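PDB 4G3A: CLIP-associating protein from Drosophila melanogaster, which tracks microtubule plus ends and stabilises dynamic microtubules in mitotic spindle formation, this chain being its N-terminal TOG-like domain of HEAT repeats. Local coordinates for residues L31-I42 against E71-L80; A110-M118 against Q150-Y159. One frame throughout, in Å; residues are numbered along the deposited sequence.

Interaction 1 of 2, residues L31-I42 against E71-L80; sequences LVTFLSDDTNSI and EAFSELIKRL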
loop_
_atom_site.group_PDB
_atom_site.type_symbol
_atom_site.label_atom_id
_atom_site.label_comp_id
_atom_site.label_asym_id
_atom_site.label_seq_id
_atom_site.Cartn_x
_atom_site.Cartn_y
_atom_site.Cartn_z
ATOM N N LEU A 31 14.375 16.767 -4.005
ATOM C CA LEU A 31 14.503 15.895 -2.840
ATOM C C LEU A 31 14.499 14.432 -3.287
ATOM O O LEU A 31 15.400 13.663 -2.943
ATOM C CB LEU A 31 13.367 16.156 -1.842
ATOM C CG LEU A 31 13.523 15.736 -0.370
ATOM C CD1 LEU A 31 12.179 15.701 0.339
ATOM C CD2 LEU A 31 14.152 14.399 -0.271
ATOM N N VAL A 32 13.486 14.049 -4.057
ATOM C CA VAL A 32 13.412 12.680 -4.564
ATOM C C VAL A 32 14.660 12.312 -5.382
ATOM O O VAL A 32 15.269 11.262 -5.172
ATOM C CB VAL A 32 12.136 12.448 -5.397
ATOM C CG1 VAL A 32 12.161 11.061 -6.014
ATOM C CG2 VAL A 32 10.899 12.625 -4.530
ATOM N N THR A 33 15.053 13.189 -6.300
ATOM C CA THR A 33 16.264 12.967 -7.081
ATOM C C THR A 33 17.466 12.742 -6.172
ATOM O O THR A 33 18.255 11.822 -6.383
ATOM C CB THR A 33 16.557 14.152 -8.005
ATOM O OG1 THR A 33 15.532 14.239 -9.003
ATOM C CG2 THR A 33 17.909 13.978 -8.683
ATOM N N PHE A 34 17.593 13.586 -5.158
ATOM C CA PHE A 34 18.708 13.511 -4.223
ATOM C C PHE A 34 18.752 12.157 -3.524
ATOM O O PHE A 34 19.780 11.483 -3.525
ATOM C CB PHE A 34 18.595 14.631 -3.184
ATOM C CG PHE A 34 19.696 14.626 -2.163
ATOM C CD1 PHE A 34 20.838 15.393 -2.354
ATOM C CD2 PHE A 34 19.592 13.857 -1.013
ATOM C CE1 PHE A 34 21.860 15.393 -1.415
ATOM C CE2 PHE A 34 20.609 13.850 -0.069
ATOM C CZ PHE A 34 21.742 14.625 -0.269
ATOM N N LEU A 35 17.629 11.766 -2.925
ATOM C CA LEU A 35 17.543 10.512 -2.182
ATOM C C LEU A 35 17.687 9.289 -3.084
ATOM O O LEU A 35 18.080 8.213 -2.624
ATOM C CB LEU A 35 16.208 10.432 -1.430
ATOM C CG LEU A 35 15.993 11.467 -0.324
ATOM C CD1 LEU A 35 14.613 11.307 0.274
ATOM C CD2 LEU A 35 17.052 11.341 0.751
ATOM N N SER A 36 17.354 9.442 -4.363
ATOM C CA SER A 36 17.404 8.312 -5.289
ATOM C C SER A 36 18.838 7.911 -5.640
ATOM O O SER A 36 19.121 6.747 -5.925
ATOM C CB SER A 36 16.617 8.629 -6.558
ATOM O OG SER A 36 15.242 8.809 -6.259
ATOM N N ASP A 37 19.739 8.884 -5.610
ATOM C CA ASP A 37 21.130 8.655 -5.977
ATOM C C ASP A 37 21.917 8.124 -4.776
ATOM O O ASP A 37 22.143 8.845 -3.807
ATOM C CB ASP A 37 21.736 9.968 -6.482
ATOM C CG ASP A 37 23.110 9.789 -7.100
ATOM O OD1 ASP A 37 23.725 8.723 -6.894
ATOM O OD2 ASP A 37 23.577 10.722 -7.786
ATOM N N ASP A 38 22.340 6.863 -4.833
ATOM C CA ASP A 38 23.050 6.284 -3.693
ATOM C C ASP A 38 24.468 6.840 -3.508
ATOM O O ASP A 38 25.197 6.400 -2.617
ATOM C CB ASP A 38 23.049 4.746 -3.722
ATOM C CG ASP A 38 24.063 4.170 -4.691
ATOM O OD1 ASP A 38 24.275 4.763 -5.768
ATOM O OD2 ASP A 38 24.641 3.109 -4.376
ATOM N N THR A 39 24.867 7.799 -4.343
ATOM C CA THR A 39 26.130 8.501 -4.112
ATOM C C THR A 39 25.895 9.730 -3.245
ATOM O O THR A 39 26.842 10.343 -2.761
ATOM C CB THR A 39 26.840 8.932 -5.419
ATOM O OG1 THR A 39 26.169 10.060 -5.994
ATOM C CG2 THR A 39 26.878 7.791 -6.419
ATOM N N ASN A 40 24.628 10.095 -3.070
ATOM C CA ASN A 40 24.270 11.155 -2.138
ATOM C C ASN A 40 24.152 10.610 -0.723
ATOM O O ASN A 40 23.743 9.466 -0.524
ATOM C CB ASN A 40 22.967 11.835 -2.560
ATOM C CG ASN A 40 23.122 12.650 -3.828
ATOM O OD1 ASN A 40 24.229 13.046 -4.197
ATOM N ND2 ASN A 40 22.007 12.914 -4.502
ATOM N N SER A 41 24.507 11.429 0.261
ATOM C CA SER A 41 24.455 11.000 1.658
ATOM C C SER A 41 23.193 11.505 2.346
ATOM O O SER A 41 22.714 12.594 2.037
ATOM C CB SER A 41 25.687 11.510 2.409
ATOM O OG SER A 41 25.557 11.319 3.804
ATOM N N ILE A 42 22.651 10.713 3.271
ATOM C CA ILE A 42 21.489 11.147 4.046
ATOM C C ILE A 42 21.873 11.592 5.450
ATOM O O ILE A 42 21.038 11.598 6.361
ATOM C CB ILE A 42 20.366 10.090 4.138
ATOM C CG1 ILE A 42 20.915 8.744 4.593
ATOM C CG2 ILE A 42 19.648 9.945 2.808
ATOM C CD1 ILE A 42 19.889 7.819 5.150
ATOM N N GLU A 71 7.031 9.161 -2.893
ATOM C CA GLU A 71 8.291 8.776 -3.512
ATOM C C GLU A 71 9.476 9.049 -2.583
ATOM O O GLU A 71 10.423 8.262 -2.524
ATOM C CB GLU A 71 8.463 9.513 -4.842
ATOM C CG GLU A 71 7.449 9.081 -5.905
ATOM C CD GLU A 71 7.564 9.874 -7.202
ATOM O OE1 GLU A 71 6.526 10.373 -7.680
ATOM O OE2 GLU A 71 8.681 10.003 -7.743
ATOM N N ALA A 72 9.414 10.155 -1.846
ATOM C CA ALA A 72 10.489 10.495 -0.923
ATOM C C ALA A 72 10.532 9.467 0.190
ATOM O O ALA A 72 11.608 9.012 0.582
ATOM C CB ALA A 72 10.298 11.891 -0.352
ATOM N N PHE A 73 9.357 9.107 0.706
ATOM C CA PHE A 73 9.291 8.106 1.751
ATOM C C PHE A 73 9.821 6.777 1.207
ATOM O O PHE A 73 10.551 6.070 1.893
ATOM C CB PHE A 73 7.862 7.967 2.305
ATOM C CG PHE A 73 7.497 9.013 3.341
ATOM C CD1 PHE A 73 8.295 9.212 4.459
ATOM C CD2 PHE A 73 6.341 9.768 3.213
ATOM C CE1 PHE A 73 7.964 10.164 5.421
ATOM C CE2 PHE A 73 6.001 10.730 4.170
ATOM C CZ PHE A 73 6.815 10.927 5.274
ATOM N N SER A 74 9.453 6.427 -0.020
ATOM C CA SER A 74 9.975 5.195 -0.604
ATOM C C SER A 74 11.509 5.189 -0.589
ATOM O O SER A 74 12.135 4.176 -0.254
ATOM C CB SER A 74 9.436 4.985 -2.022
ATOM O OG SER A 74 8.167 4.345 -1.991
ATOM N N GLU A 75 12.117 6.323 -0.938
ATOM C CA GLU A 75 13.580 6.409 -0.960
ATOM C C GLU A 75 14.198 6.288 0.436
ATOM O O GLU A 75 15.206 5.609 0.610
ATOM C CB GLU A 75 14.049 7.688 -1.671
ATOM C CG GLU A 75 13.675 7.718 -3.143
ATOM C CD GLU A 75 14.111 6.461 -3.883
ATOM O OE1 GLU A 75 15.252 5.988 -3.660
ATOM O OE2 GLU A 75 13.308 5.937 -4.687
ATOM N N LEU A 76 13.581 6.921 1.430
ATOM C CA LEU A 76 14.018 6.763 2.822
ATOM C C LEU A 76 13.879 5.316 3.295
ATOM O O LEU A 76 14.756 4.788 3.988
ATOM C CB LEU A 76 13.227 7.686 3.755
ATOM C CG LEU A 76 13.424 9.192 3.553
ATOM C CD1 LEU A 76 12.359 9.987 4.298
ATOM C CD2 LEU A 76 14.820 9.616 3.991
ATOM N N ILE A 77 12.772 4.674 2.919
ATOM C CA ILE A 77 12.569 3.276 3.267
ATOM C C ILE A 77 13.701 2.441 2.686
ATOM O O ILE A 77 14.277 1.606 3.376
ATOM C CB ILE A 77 11.227 2.746 2.730
ATOM C CG1 ILE A 77 10.064 3.345 3.515
ATOM C CG2 ILE A 77 11.171 1.228 2.808
ATOM C CD1 ILE A 77 8.777 3.300 2.744
ATOM N N LYS A 78 14.014 2.664 1.411
ATOM C CA LYS A 78 15.089 1.923 0.761
ATOM C C LYS A 78 16.432 2.130 1.457
ATOM O O LYS A 78 17.192 1.182 1.636
ATOM C CB LYS A 78 15.197 2.305 -0.712
ATOM C CG LYS A 78 14.015 1.868 -1.537
ATOM C CD LYS A 78 14.123 2.425 -2.930
ATOM C CE LYS A 78 12.779 2.423 -3.614
ATOM N NZ LYS A 78 12.907 3.029 -4.965
ATOM N N ARG A 79 16.716 3.365 1.863
ATOM C CA ARG A 79 17.979 3.670 2.537
ATOM C C ARG A 79 17.987 3.236 3.995
ATOM O O ARG A 79 19.024 2.823 4.516
ATOM C CB ARG A 79 18.274 5.169 2.494
ATOM C CG ARG A 79 18.556 5.719 1.127
ATOM C CD ARG A 79 18.922 7.167 1.247
ATOM N NE ARG A 79 19.337 7.726 -0.031
ATOM C CZ ARG A 79 20.598 7.977 -0.362
ATOM N NH1 ARG A 79 21.586 7.725 0.493
ATOM N NH2 ARG A 79 20.869 8.484 -1.554
ATOM N N LEU A 80 16.838 3.353 4.658
ATOM C CA LEU A 80 16.763 3.140 6.104
ATOM C C LEU A 80 16.440 1.706 6.498
ATOM O O LEU A 80 16.806 1.257 7.585
ATOM C CB LEU A 80 15.730 4.074 6.728
ATOM C CG LEU A 80 16.259 5.374 7.327
ATOM C CD1 LEU A 80 17.215 6.045 6.369
ATOM C CD2 LEU A 80 15.110 6.295 7.690
#
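In the HEAT-repeat array of this TOG-like domain, R79 from the end of helix 63-80, in HEAT 1, plugs the turn that follows helix 21-36, two helices earlier in the chain, where it meets L35, N40 and I42. With its chain extended from CG to NE, R79 grips L35 O side-on with two nitrogens: NE donates at 2.9 Å from L35 O, in the carbonyl plane and on a lone pair, while NH2 reaches the same oxygen from above that plane. R79 NH1 donates to N40 O at 3.0 Å, so the guanidinium ties the last helical turn to the loop beyond it. The loop is shaped from within: D37 to N40 form a type I beta turn, D37 OD1 takes the T39 amide in an Asx turn, and N40 ND2 bonds F34 O while N40 CB lies over the centre of the F34 ring. I42 CG2 flanks the shaft of R79, 3.3 Å from CD, and I42 CD1 presses on L80 CD1. Before this turn the segment axes run nearly parallel (17°), and L35 is a knob in the hole formed by A72, E75, L76 and R79; L35 CB is 3.5 Å from E75 CB. CG of L35 lies anti to the carbonyl carbon (chi1 -65°), which sends CD1 to within 4.1 Å of L76 CG. V32 CG2 rests against A72 and E71 CB. Helix 9-18 adds L9 against F34 and L35, helix 47-58 brings L54 to L31 and L76, and helix 104-119 packs on F73, S74 and I77.

Interaction 2 of 2, residues A110-M118 against Q150-Y159; sequences AQLLLRDLM and QTIVNALHEY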
loop_
_atom_site.group_PDB
_atom_site.type_symbol
_atom_site.label_atom_id
_atom_site.label_comp_id
_atom_site.label_asym_id
_atom_site.label_seq_id
_atom_site.Cartn_x
_atom_site.Cartn_y
_atom_site.Cartn_z
ATOM N N ALA A 110 1.629 5.264 -3.814
ATOM C CA ALA A 110 1.209 4.791 -2.501
ATOM C C ALA A 110 1.354 3.267 -2.407
ATOM O O ALA A 110 1.913 2.740 -1.441
ATOM C CB ALA A 110 -0.224 5.217 -2.219
ATOM N N GLN A 111 0.870 2.555 -3.421
ATOM C CA GLN A 111 0.990 1.097 -3.419
ATOM C C GLN A 111 2.476 0.730 -3.412
ATOM O O GLN A 111 2.913 -0.196 -2.729
ATOM C CB GLN A 111 0.298 0.504 -4.651
ATOM C CG GLN A 111 -1.238 0.435 -4.568
ATOM C CD GLN A 111 -1.730 -0.757 -3.766
ATOM O OE1 GLN A 111 -0.983 -1.348 -2.978
ATOM N NE2 GLN A 111 -3.000 -1.113 -3.952
ATOM N N LEU A 112 3.265 1.486 -4.164
ATOM C CA LEU A 112 4.692 1.202 -4.246
ATOM C C LEU A 112 5.387 1.434 -2.891
ATOM O O LEU A 112 6.233 0.647 -2.483
ATOM C CB LEU A 112 5.339 2.010 -5.382
ATOM C CG LEU A 112 6.840 1.848 -5.639
ATOM C CD1 LEU A 112 7.299 0.394 -5.552
ATOM C CD2 LEU A 112 7.209 2.455 -6.988
ATOM N N LEU A 113 5.015 2.496 -2.184
ATOM C CA LEU A 113 5.515 2.713 -0.824
ATOM C C LEU A 113 5.224 1.508 0.072
ATOM O O LEU A 113 6.083 1.075 0.861
ATOM C CB LEU A 113 4.896 3.989 -0.209
ATOM C CG LEU A 113 5.395 4.410 1.180
ATOM C CD1 LEU A 113 5.171 5.938 1.463
ATOM C CD2 LEU A 113 4.774 3.558 2.285
ATOM N N LEU A 114 4.007 0.969 -0.040
ATOM C CA LEU A 114 3.639 -0.212 0.738
ATOM C C LEU A 114 4.511 -1.418 0.368
ATOM O O LEU A 114 4.998 -2.126 1.239
ATOM C CB LEU A 114 2.148 -0.554 0.578
ATOM C CG LEU A 114 1.157 0.502 1.080
ATOM C CD1 LEU A 114 -0.273 0.077 0.756
ATOM C CD2 LEU A 114 1.334 0.738 2.571
ATOM N N ARG A 115 4.721 -1.653 -0.920
ATOM C CA ARG A 115 5.588 -2.764 -1.321
ATOM C C ARG A 115 7.031 -2.549 -0.836
ATOM O O ARG A 115 7.714 -3.495 -0.436
ATOM C CB ARG A 115 5.522 -2.981 -2.837
ATOM C CG ARG A 115 4.134 -3.445 -3.318
ATOM C CD ARG A 115 4.189 -4.070 -4.718
ATOM N NE ARG A 115 4.597 -3.113 -5.743
ATOM C CZ ARG A 115 3.754 -2.302 -6.378
ATOM N NH1 ARG A 115 2.460 -2.326 -6.089
ATOM N NH2 ARG A 115 4.199 -1.464 -7.302
ATOM N N ASP A 116 7.485 -1.298 -0.860
ATOM C CA ASP A 116 8.836 -0.977 -0.404
ATOM C C ASP A 116 9.016 -1.274 1.086
ATOM O O ASP A 116 10.052 -1.795 1.495
ATOM C CB ASP A 116 9.206 0.478 -0.730
ATOM C CG ASP A 116 9.433 0.711 -2.221
ATOM O OD1 ASP A 116 9.792 -0.240 -2.954
ATOM O OD2 ASP A 116 9.251 1.860 -2.664
ATOM N N LEU A 117 8.007 -0.970 1.895
ATOM C CA LEU A 117 8.056 -1.315 3.318
ATOM C C LEU A 117 8.363 -2.800 3.535
ATOM O O LEU A 117 9.108 -3.175 4.441
ATOM C CB LEU A 117 6.734 -0.965 4.010
ATOM C CG LEU A 117 6.333 0.502 4.209
ATOM C CD1 LEU A 117 4.892 0.614 4.700
ATOM C CD2 LEU A 117 7.283 1.211 5.199
HETATM N N MSE A 118 7.768 -3.644 2.704
HETATM C CA MSE A 118 7.930 -5.081 2.846
HETATM C C MSE A 118 9.228 -5.546 2.193
HETATM O O MSE A 118 9.984 -6.306 2.782
HETATM C CB MSE A 118 6.724 -5.810 2.241
HETATM C CG MSE A 118 5.433 -5.534 2.989
HETATM SE SE MSE A 118 3.931 -6.590 2.254
HETATM C CE MSE A 118 3.610 -5.505 0.677
ATOM N N GLN A 150 -6.020 -5.412 -3.787
ATOM C CA GLN A 150 -4.921 -5.559 -4.733
ATOM C C GLN A 150 -3.577 -5.643 -4.007
ATOM O O GLN A 150 -2.673 -6.361 -4.439
ATOM C CB GLN A 150 -4.930 -4.417 -5.750
ATOM C CG GLN A 150 -3.866 -4.539 -6.829
ATOM C CD GLN A 150 -4.111 -5.699 -7.766
ATOM O OE1 GLN A 150 -3.216 -6.521 -8.009
ATOM N NE2 GLN A 150 -5.330 -5.784 -8.295
ATOM N N THR A 151 -3.448 -4.914 -2.898
ATOM C CA THR A 151 -2.236 -4.996 -2.093
ATOM C C THR A 151 -2.046 -6.422 -1.591
ATOM O O THR A 151 -0.930 -6.943 -1.570
ATOM C CB THR A 151 -2.295 -4.056 -0.867
ATOM O OG1 THR A 151 -2.515 -2.705 -1.298
ATOM C CG2 THR A 151 -1.001 -4.142 -0.068
ATOM N N ILE A 152 -3.137 -7.045 -1.156
ATOM C CA ILE A 152 -3.079 -8.435 -0.712
ATOM C C ILE A 152 -2.621 -9.339 -1.851
ATOM O O ILE A 152 -1.737 -10.195 -1.685
ATOM C CB ILE A 152 -4.459 -8.929 -0.248
ATOM C CG1 ILE A 152 -4.892 -8.205 1.029
ATOM C CG2 ILE A 152 -4.441 -10.445 -0.051
ATOM C CD1 ILE A 152 -6.318 -8.542 1.463
ATOM N N VAL A 153 -3.225 -9.147 -3.012
ATOM C CA VAL A 153 -2.879 -9.964 -4.187
ATOM C C VAL A 153 -1.388 -9.829 -4.515
ATOM O O VAL A 153 -0.687 -10.831 -4.720
ATOM C CB VAL A 153 -3.745 -9.598 -5.403
ATOM C CG1 VAL A 153 -3.133 -10.158 -6.693
ATOM C CG2 VAL A 153 -5.177 -10.143 -5.224
ATOM N N ASN A 154 -0.900 -8.594 -4.532
ATOM C CA ASN A 154 0.505 -8.343 -4.885
ATOM C C ASN A 154 1.450 -8.952 -3.863
ATOM O O ASN A 154 2.468 -9.534 -4.224
ATOM C CB ASN A 154 0.792 -6.841 -5.010
ATOM C CG ASN A 154 0.042 -6.183 -6.154
ATOM O OD1 ASN A 154 -0.129 -4.966 -6.173
ATOM N ND2 ASN A 154 -0.415 -6.983 -7.109
ATOM N N ALA A 155 1.122 -8.799 -2.579
ATOM C CA ALA A 155 1.937 -9.362 -1.507
ATOM C C ALA A 155 2.011 -10.898 -1.564
ATOM O O ALA A 155 3.070 -11.499 -1.340
ATOM C CB ALA A 155 1.405 -8.918 -0.166
ATOM N N LEU A 156 0.882 -11.529 -1.858
ATOM C CA LEU A 156 0.839 -12.977 -2.028
ATOM C C LEU A 156 1.673 -13.397 -3.229
ATOM O O LEU A 156 2.479 -14.324 -3.158
ATOM C CB LEU A 156 -0.620 -13.430 -2.214
ATOM C CG LEU A 156 -0.967 -14.907 -2.013
ATOM C CD1 LEU A 156 -0.649 -15.345 -0.592
ATOM C CD2 LEU A 156 -2.449 -15.165 -2.351
ATOM N N HIS A 157 1.475 -12.715 -4.348
ATOM C CA HIS A 157 2.220 -13.052 -5.542
ATOM C C HIS A 157 3.722 -12.879 -5.306
ATOM O O HIS A 157 4.516 -13.668 -5.792
ATOM C CB HIS A 157 1.737 -12.238 -6.745
ATOM C CG HIS A 157 0.403 -12.700 -7.280
ATOM N ND1 HIS A 157 -0.120 -13.930 -7.002
ATOM C CD2 HIS A 157 -0.487 -12.066 -8.090
ATOM C CE1 HIS A 157 -1.302 -14.054 -7.609
ATOM N NE2 HIS A 157 -1.535 -12.946 -8.272
ATOM N N GLU A 158 4.108 -11.871 -4.527
ATOM C CA GLU A 158 5.530 -11.570 -4.340
ATOM C C GLU A 158 6.183 -12.442 -3.274
ATOM O O GLU A 158 7.353 -12.839 -3.417
ATOM C CB GLU A 158 5.743 -10.084 -4.020
ATOM C CG GLU A 158 5.750 -9.191 -5.252
ATOM C CD GLU A 158 5.534 -7.724 -4.922
ATOM O OE1 GLU A 158 6.288 -7.172 -4.088
ATOM O OE2 GLU A 158 4.604 -7.124 -5.502
ATOM N N TYR A 159 5.431 -12.772 -2.230
ATOM C CA TYR A 159 6.006 -13.505 -1.100
ATOM C C TYR A 159 5.534 -14.948 -0.909
ATOM O O TYR A 159 6.220 -15.740 -0.269
ATOM C CB TYR A 159 5.819 -12.708 0.187
ATOM C CG TYR A 159 6.525 -11.375 0.103
ATOM C CD1 TYR A 159 7.910 -11.302 0.183
ATOM C CD2 TYR A 159 5.815 -10.206 -0.085
ATOM C CE1 TYR A 159 8.570 -10.093 0.088
ATOM C CE2 TYR A 159 6.465 -8.989 -0.179
ATOM C CZ TYR A 159 7.848 -8.943 -0.100
ATOM O OH TYR A 159 8.499 -7.734 -0.188
HETATM O O HOH W 1 0.870 -3.373 -3.806
HETATM O O HOH W 2 7.016 -5.930 -1.645
#
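Two helices that lie side by side in the HEAT-repeat solenoid meet here, helix 104-119 of HEAT 2 and helix 142-159, with helix 125-136 between them in the chain; Q111 and T151 meet at one end of the contact, M118 and Y159 at the other. Their segment axes are 11.1 Å apart and diverge by 37°, and much of the bridging is polar. T151 OG1 donates to Q111 OE1 at 2.6 Å, tilted 19° from the carbonyl plane. Q111 reaches it by bending at chi2 (-80°), and its NE2 bonds E147 OE1 one turn before T151. Water 1 donates to Q111 OE1 and to N154 OD1 and accepts from R115 NH1, lying at the edge of the guanidinium in its plane, so the glutamine oxygen has both a hydroxyl and a water as donors. With an alanine here instead of Q111, T151 OG1 would probably lose its acceptor across the contact, E147 OE1 its amide donor and water 1 one of its three partners. R115, bent at chi3, crosses E158 at about a right angle: its CD lies 3.2 Å from E158 OE2, whereas that oxygen stands well out of the guanidinium plane, 4.0 Å from NE; no N-H points at it, so any attraction is probably one of charge alone. Beside the polar row, M118, a selenomethionine, curls at chi3 to set CE 4.1 Å from A155 CB, and P125 and L128 of helix 125-136 also touch it. Its SE makes an oblique Met-aromatic contact with the Y159 ring, 5.3 Å from the centroid. Y159 OH joins water 2, which donates to R115 O and to E158 OE1, each at 2.8 Å.

In the fold
Interactions 1 and 2 follow one another along the chain, and their centres lie about 20 Å apart in the row of HEAT helices. They touch where segment 71-80 meets segment 110-118: S74 OG lies 2.8 Å from D116 OD2, a probable hydrogen bond, F73 CB packs 3.5 Å from L113 CD1, and I77 CG2 comes equally close to D116 O. Helices 21-36, 63-80, 104-119 and 142-159 thus form a continuous series of neighbours. Its first junction is close, with segment axes 9.1 Å apart and a guanidinium gripping backbone carbonyls, whereas interaction 2 is wider and bridged by two waters. The centre of interaction 2 lies about 6 Å from the centre of the chain, that of interaction 1 about 19 Å, toward the N-terminal end.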